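PDB 2ZC0: alanine glyoxylate transaminase from Thermococcus litoralis, which probably transfers the amino group of alanine to glyoxylate by means of a pyridoxal 5'-phosphate cofactor, working as a homodimeric aminotransferase of class I. Local coordinates for residues A[312-326]-A[329-341]. Numbering follows the deposited sequence.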
loop_
_atom_site.group_PDB
_atom_site.type_symbol
_atom_site.label_atom_id
_atom_site.label_comp_id
_atom_site.label_asym_id
_atom_site.label_seq_id
_atom_site.Cartn_x
_atom_site.Cartn_y
_atom_site.Cartn_z
ATOM N N ARG A 312 -38.265 22.393 8.825
ATOM C CA ARG A 312 -37.782 21.582 9.933
ATOM C C ARG A 312 -38.922 21.369 10.933
ATOM O O ARG A 312 -39.145 20.252 11.406
ATOM C CB ARG A 312 -36.601 22.291 10.615
ATOM C CG ARG A 312 -35.863 21.488 11.696
ATOM C CD ARG A 312 -36.670 21.365 12.988
ATOM N NE ARG A 312 -37.039 22.665 13.549
ATOM C CZ ARG A 312 -36.298 23.377 14.396
ATOM N NH1 ARG A 312 -35.119 22.928 14.809
ATOM N NH2 ARG A 312 -36.746 24.549 14.837
ATOM N N ASP A 313 -39.642 22.442 11.248
ATOM C CA ASP A 313 -40.751 22.357 12.194
ATOM C C ASP A 313 -41.928 21.595 11.594
ATOM O O ASP A 313 -42.560 20.790 12.275
ATOM C CB ASP A 313 -41.208 23.757 12.615
ATOM C CG ASP A 313 -40.087 24.582 13.193
ATOM O OD1 ASP A 313 -39.306 24.041 14.004
ATOM O OD2 ASP A 313 -39.986 25.774 12.848
ATOM N N ILE A 314 -42.206 21.852 10.318
ATOM C CA ILE A 314 -43.294 21.190 9.604
ATOM C C ILE A 314 -43.115 19.676 9.559
ATOM O O ILE A 314 -44.072 18.935 9.782
ATOM C CB ILE A 314 -43.436 21.740 8.151
ATOM C CG1 ILE A 314 -43.959 23.178 8.176
ATOM C CG2 ILE A 314 -44.396 20.883 7.345
ATOM C CD1 ILE A 314 -44.086 23.814 6.799
ATOM N N MET A 315 -41.901 19.203 9.281
ATOM C CA MET A 315 -41.675 17.756 9.225
ATOM C C MET A 315 -41.811 17.148 10.613
ATOM O O MET A 315 -42.328 16.045 10.765
ATOM C CB MET A 315 -40.297 17.417 8.650
ATOM C CG MET A 315 -40.029 15.904 8.634
ATOM S SD MET A 315 -38.586 15.369 7.679
ATOM C CE MET A 315 -39.211 15.554 6.021
ATOM N N LEU A 316 -41.337 17.869 11.625
ATOM C CA LEU A 316 -41.444 17.389 12.995
ATOM C C LEU A 316 -42.905 17.429 13.440
ATOM O O LEU A 316 -43.349 16.550 14.175
ATOM C CB LEU A 316 -40.588 18.241 13.932
ATOM C CG LEU A 316 -39.079 18.083 13.747
ATOM C CD1 LEU A 316 -38.369 18.903 14.811
ATOM C CD2 LEU A 316 -38.685 16.613 13.853
ATOM N N LYS A 317 -43.648 18.445 12.990
ATOM C CA LYS A 317 -45.068 18.562 13.332
ATOM C C LYS A 317 -45.827 17.379 12.742
ATOM O O LYS A 317 -46.619 16.732 13.418
ATOM C CB LYS A 317 -45.697 19.841 12.754
ATOM C CG LYS A 317 -45.586 21.103 13.598
ATOM C CD LYS A 317 -46.660 22.119 13.158
ATOM C CE LYS A 317 -46.162 23.563 13.211
ATOM N NZ LYS A 317 -45.121 23.850 12.176
ATOM N N ALA A 318 -45.587 17.125 11.464
ATOM C CA ALA A 318 -46.244 16.038 10.766
ATOM C C ALA A 318 -45.917 14.694 11.401
ATOM O O ALA A 318 -46.799 13.865 11.591
ATOM C CB ALA A 318 -45.835 16.042 9.303
ATOM N N LEU A 319 -44.647 14.487 11.735
ATOM C CA LEU A 319 -44.216 13.231 12.335
ATOM C C LEU A 319 -44.848 12.982 13.696
ATOM O O LEU A 319 -45.410 11.914 13.939
ATOM C CB LEU A 319 -42.688 13.197 12.463
ATOM C CG LEU A 319 -41.886 12.799 11.215
ATOM C CD1 LEU A 319 -40.426 13.138 11.412
ATOM C CD2 LEU A 319 -42.063 11.311 10.939
ATOM N N GLU A 320 -44.756 13.972 14.577
ATOM C CA GLU A 320 -45.305 13.853 15.923
ATOM C C GLU A 320 -46.828 13.714 15.892
ATOM O O GLU A 320 -47.428 13.126 16.793
ATOM C CB GLU A 320 -44.890 15.068 16.757
ATOM C CG GLU A 320 -44.441 14.721 18.169
ATOM C CD GLU A 320 -43.188 15.484 18.589
ATOM O OE1 GLU A 320 -43.122 16.712 18.337
ATOM O OE2 GLU A 320 -42.275 14.859 19.179
ATOM N N ASN A 321 -47.439 14.244 14.835
ATOM C CA ASN A 321 -48.885 14.189 14.657
ATOM C C ASN A 321 -49.376 12.855 14.089
ATOM O O ASN A 321 -50.422 12.353 14.498
ATOM C CB ASN A 321 -49.334 15.335 13.743
ATOM C CG ASN A 321 -50.810 15.270 13.403
ATOM O OD1 ASN A 321 -51.574 14.537 14.038
ATOM N ND2 ASN A 321 -51.224 16.043 12.393
ATOM N N HIS A 322 -48.619 12.277 13.160
ATOM C CA HIS A 322 -49.017 11.018 12.541
ATOM C C HIS A 322 -48.255 9.781 13.021
ATOM O O HIS A 322 -48.723 8.659 12.825
ATOM C CB HIS A 322 -48.930 11.137 11.017
ATOM C CG HIS A 322 -49.745 12.264 10.457
ATOM N ND1 HIS A 322 -50.541 12.125 9.340
ATOM C CD2 HIS A 322 -49.884 13.549 10.861
ATOM C CE1 HIS A 322 -51.137 13.277 9.083
ATOM N NE2 HIS A 322 -50.755 14.158 9.990
ATOM N N LEU A 323 -47.084 9.974 13.628
ATOM C CA LEU A 323 -46.306 8.855 14.169
ATOM C C LEU A 323 -45.837 9.149 15.598
ATOM O O LEU A 323 -44.660 8.976 15.919
ATOM C CB LEU A 323 -45.073 8.549 13.309
ATOM C CG LEU A 323 -45.195 7.826 11.965
ATOM C CD1 LEU A 323 -46.196 6.679 12.066
ATOM C CD2 LEU A 323 -45.616 8.823 10.908
ATOM N N PRO A 324 -46.758 9.579 16.482
ATOM C CA PRO A 324 -46.414 9.896 17.873
ATOM C C PRO A 324 -45.793 8.777 18.705
ATOM O O PRO A 324 -45.191 9.043 19.747
ATOM C CB PRO A 324 -47.745 10.371 18.457
ATOM C CG PRO A 324 -48.747 9.584 17.672
ATOM C CD PRO A 324 -48.209 9.708 16.267
ATOM N N ASN A 325 -45.934 7.533 18.258
ATOM C CA ASN A 325 -45.369 6.415 19.003
ATOM C C ASN A 325 -44.022 5.945 18.459
ATOM O O ASN A 325 -43.443 4.986 18.973
ATOM C CB ASN A 325 -46.342 5.230 19.028
ATOM C CG ASN A 325 -47.666 5.570 19.695
ATOM O OD1 ASN A 325 -47.709 6.272 20.708
ATOM N ND2 ASN A 325 -48.756 5.058 19.134
ATOM N N ALA A 326 -43.523 6.609 17.419
ATOM C CA ALA A 326 -42.235 6.229 16.829
ATOM C C ALA A 326 -41.136 7.163 17.317
ATOM O O ALA A 326 -41.381 8.354 17.532
ATOM C CB ALA A 326 -42.325 6.264 15.312
ATOM N N THR A 329 -35.234 11.613 15.759
ATOM C CA THR A 329 -34.452 12.749 16.206
ATOM C C THR A 329 -35.122 14.099 15.989
ATOM O O THR A 329 -35.918 14.276 15.063
ATOM C CB THR A 329 -33.048 12.762 15.512
ATOM O OG1 THR A 329 -33.199 12.951 14.099
ATOM C CG2 THR A 329 -32.323 11.445 15.763
ATOM N N LYS A 330 -34.785 15.046 16.861
ATOM C CA LYS A 330 -35.308 16.403 16.792
ATOM C C LYS A 330 -34.097 17.305 16.610
ATOM O O LYS A 330 -33.505 17.774 17.583
ATOM C CB LYS A 330 -36.013 16.774 18.098
ATOM C CG LYS A 330 -37.005 15.747 18.612
ATOM C CD LYS A 330 -38.195 15.599 17.691
ATOM C CE LYS A 330 -39.339 14.898 18.410
ATOM N NZ LYS A 330 -38.940 13.559 18.943
ATOM N N PRO A 331 -33.704 17.551 15.358
ATOM C CA PRO A 331 -32.549 18.399 15.051
ATOM C C PRO A 331 -32.730 19.886 15.345
ATOM O O PRO A 331 -33.809 20.435 15.149
ATOM C CB PRO A 331 -32.327 18.134 13.561
ATOM C CG PRO A 331 -33.724 17.918 13.062
ATOM C CD PRO A 331 -34.300 17.006 14.125
ATOM N N ILE A 332 -31.669 20.524 15.830
ATOM C CA ILE A 332 -31.693 21.959 16.108
ATOM C C ILE A 332 -30.924 22.589 14.953
ATOM O O ILE A 332 -30.811 23.813 14.834
ATOM C CB ILE A 332 -30.976 22.311 17.446
ATOM C CG1 ILE A 332 -29.487 21.951 17.361
ATOM C CG2 ILE A 332 -31.651 21.581 18.599
ATOM C CD1 ILE A 332 -28.689 22.230 18.636
ATOM N N ALA A 333 -30.400 21.725 14.091
ATOM C CA ALA A 333 -29.636 22.174 12.940
ATOM C C ALA A 333 -29.564 21.084 11.889
ATOM O O ALA A 333 -29.875 19.917 12.156
ATOM C CB ALA A 333 -28.234 22.564 13.382
ATOM N N GLY A 334 -29.144 21.467 10.689
ATOM C CA GLY A 334 -29.017 20.494 9.623
ATOM C C GLY A 334 -30.190 20.455 8.673
ATOM O O GLY A 334 -30.892 21.450 8.476
ATOM N N MET A 335 -30.411 19.283 8.091
ATOM C CA MET A 335 -31.486 19.113 7.118
ATOM C C MET A 335 -32.044 17.695 7.116
ATOM O O MET A 335 -32.965 17.380 6.364
ATOM C CB MET A 335 -30.958 19.466 5.719
ATOM C CG MET A 335 -29.630 18.808 5.382
ATOM S SD MET A 335 -29.009 19.206 3.729
ATOM C CE MET A 335 -29.320 17.741 3.002
ATOM N N PHE A 336 -31.485 16.837 7.954
ATOM C CA PHE A 336 -31.957 15.472 8.009
ATOM C C PHE A 336 -32.629 15.190 9.337
ATOM O O PHE A 336 -32.448 15.919 10.314
ATOM C CB PHE A 336 -30.800 14.486 7.833
ATOM C CG PHE A 336 -30.092 14.602 6.511
ATOM C CD1 PHE A 336 -28.806 15.134 6.441
ATOM C CD2 PHE A 336 -30.705 14.166 5.338
ATOM C CE1 PHE A 336 -28.138 15.227 5.227
ATOM C CE2 PHE A 336 -30.046 14.255 4.119
ATOM C CZ PHE A 336 -28.757 14.785 4.059
ATOM N N VAL A 337 -33.417 14.121 9.343
ATOM C CA VAL A 337 -34.111 13.642 10.523
ATOM C C VAL A 337 -33.983 12.135 10.400
ATOM O O VAL A 337 -34.228 11.582 9.329
ATOM C CB VAL A 337 -35.616 14.012 10.513
ATOM C CG1 VAL A 337 -36.347 13.278 11.649
ATOM C CG2 VAL A 337 -35.785 15.521 10.664
ATOM N N MET A 338 -33.553 11.469 11.463
ATOM C CA MET A 338 -33.450 10.021 11.406
ATOM C C MET A 338 -34.684 9.446 12.068
ATOM O O MET A 338 -34.926 9.661 13.258
ATOM C CB MET A 338 -32.213 9.493 12.135
ATOM C CG MET A 338 -32.000 7.992 11.935
ATOM S SD MET A 338 -31.396 7.596 10.234
ATOM C CE MET A 338 -29.682 7.337 10.572
ATOM N N PHE A 339 -35.459 8.724 11.271
ATOM C CA PHE A 339 -36.682 8.067 11.706
ATOM C C PHE A 339 -36.343 6.610 11.985
ATOM O O PHE A 339 -35.535 6.008 11.280
ATOM C CB PHE A 339 -37.722 8.130 10.591
ATOM C CG PHE A 339 -39.028 7.482 10.941
ATOM C CD1 PHE A 339 -39.968 8.157 11.719
ATOM C CD2 PHE A 339 -39.325 6.200 10.491
ATOM C CE1 PHE A 339 -41.181 7.566 12.037
ATOM C CE2 PHE A 339 -40.541 5.597 10.808
ATOM C CZ PHE A 339 -41.470 6.285 11.583
ATOM N N PHE A 340 -36.965 6.039 13.005
ATOM C CA PHE A 340 -36.701 4.654 13.351
ATOM C C PHE A 340 -37.954 3.797 13.275
ATOM O O PHE A 340 -39.008 4.176 13.790
ATOM C CB PHE A 340 -36.119 4.574 14.762
ATOM C CG PHE A 340 -34.733 5.138 14.877
ATOM C CD1 PHE A 340 -33.619 4.329 14.674
ATOM C CD2 PHE A 340 -34.538 6.481 15.189
ATOM C CE1 PHE A 340 -32.337 4.846 14.782
ATOM C CE2 PHE A 340 -33.253 7.007 15.299
ATOM C CZ PHE A 340 -32.154 6.186 15.095
ATOM N N LEU A 341 -37.831 2.655 12.608
ATOM C CA LEU A 341 -38.920 1.699 12.493
ATOM C C LEU A 341 -38.812 0.890 13.783
ATOM O O LEU A 341 -37.887 1.106 14.570
ATOM C CB LEU A 341 -38.693 0.785 11.281
ATOM C CG LEU A 341 -39.285 1.155 9.914
ATOM C CD1 LEU A 341 -39.174 2.638 9.642
ATOM C CD2 LEU A 341 -38.569 0.354 8.841
#
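The 312-322 end of helix 295-322 packs on strand 336-340 at an axis separation of 10.3 Å, nearly parallel at 17°, and the intervening chain passes alongside the helix, Lys-330 CA lying 7.3 Å from Leu-316 CA. Val-337 fills the middle: its CG2 meets Met-315 SD at 4.1 Å, the two side chains lying side by side and pointing opposite ways, while its CG1 stands end to end with Leu-319 CD1. Phe-339 CE1 lies 3.7 Å from Ala-326 CB, and its ring also meets Leu-319 CD2 and the roughly perpendicular Leu-323. With CG opposite the backbone N (chi1 -180°), that ring swings back toward the helix, where Tyr-401 of helix 389-404 meets it too.

At the buried start of the segment, Arg-312 NH1 donates to a lone pair of Pro-331 O at 2.8 Å, bent to 140° at the hydrogen. Two nitrogens grip Asp-313 OD1, NH2 on its syn side and NE from above the carboxylate plane; NH2 also pairs with Glu-223. A leucine in place of Arg-312 would probably cost Pro-331 O this donor and leave Asp-313 and Glu-223 without their shared positive mate. On the exposed side, Lys-330 NZ bonds to Phe-328 O and makes a cation-pi contact with that ring; Glu-320 OE2, 3.6 Å from NZ, is its looser salt-bridge partner.

An apolar core between helices 295-322 and 389-404 and the antiparallel pair 336-340/377-381 is consistent with the C-terminal small domain of fold type I aminotransferases, here tied to the Pro-331 loop by a multiply anchored guanidinium.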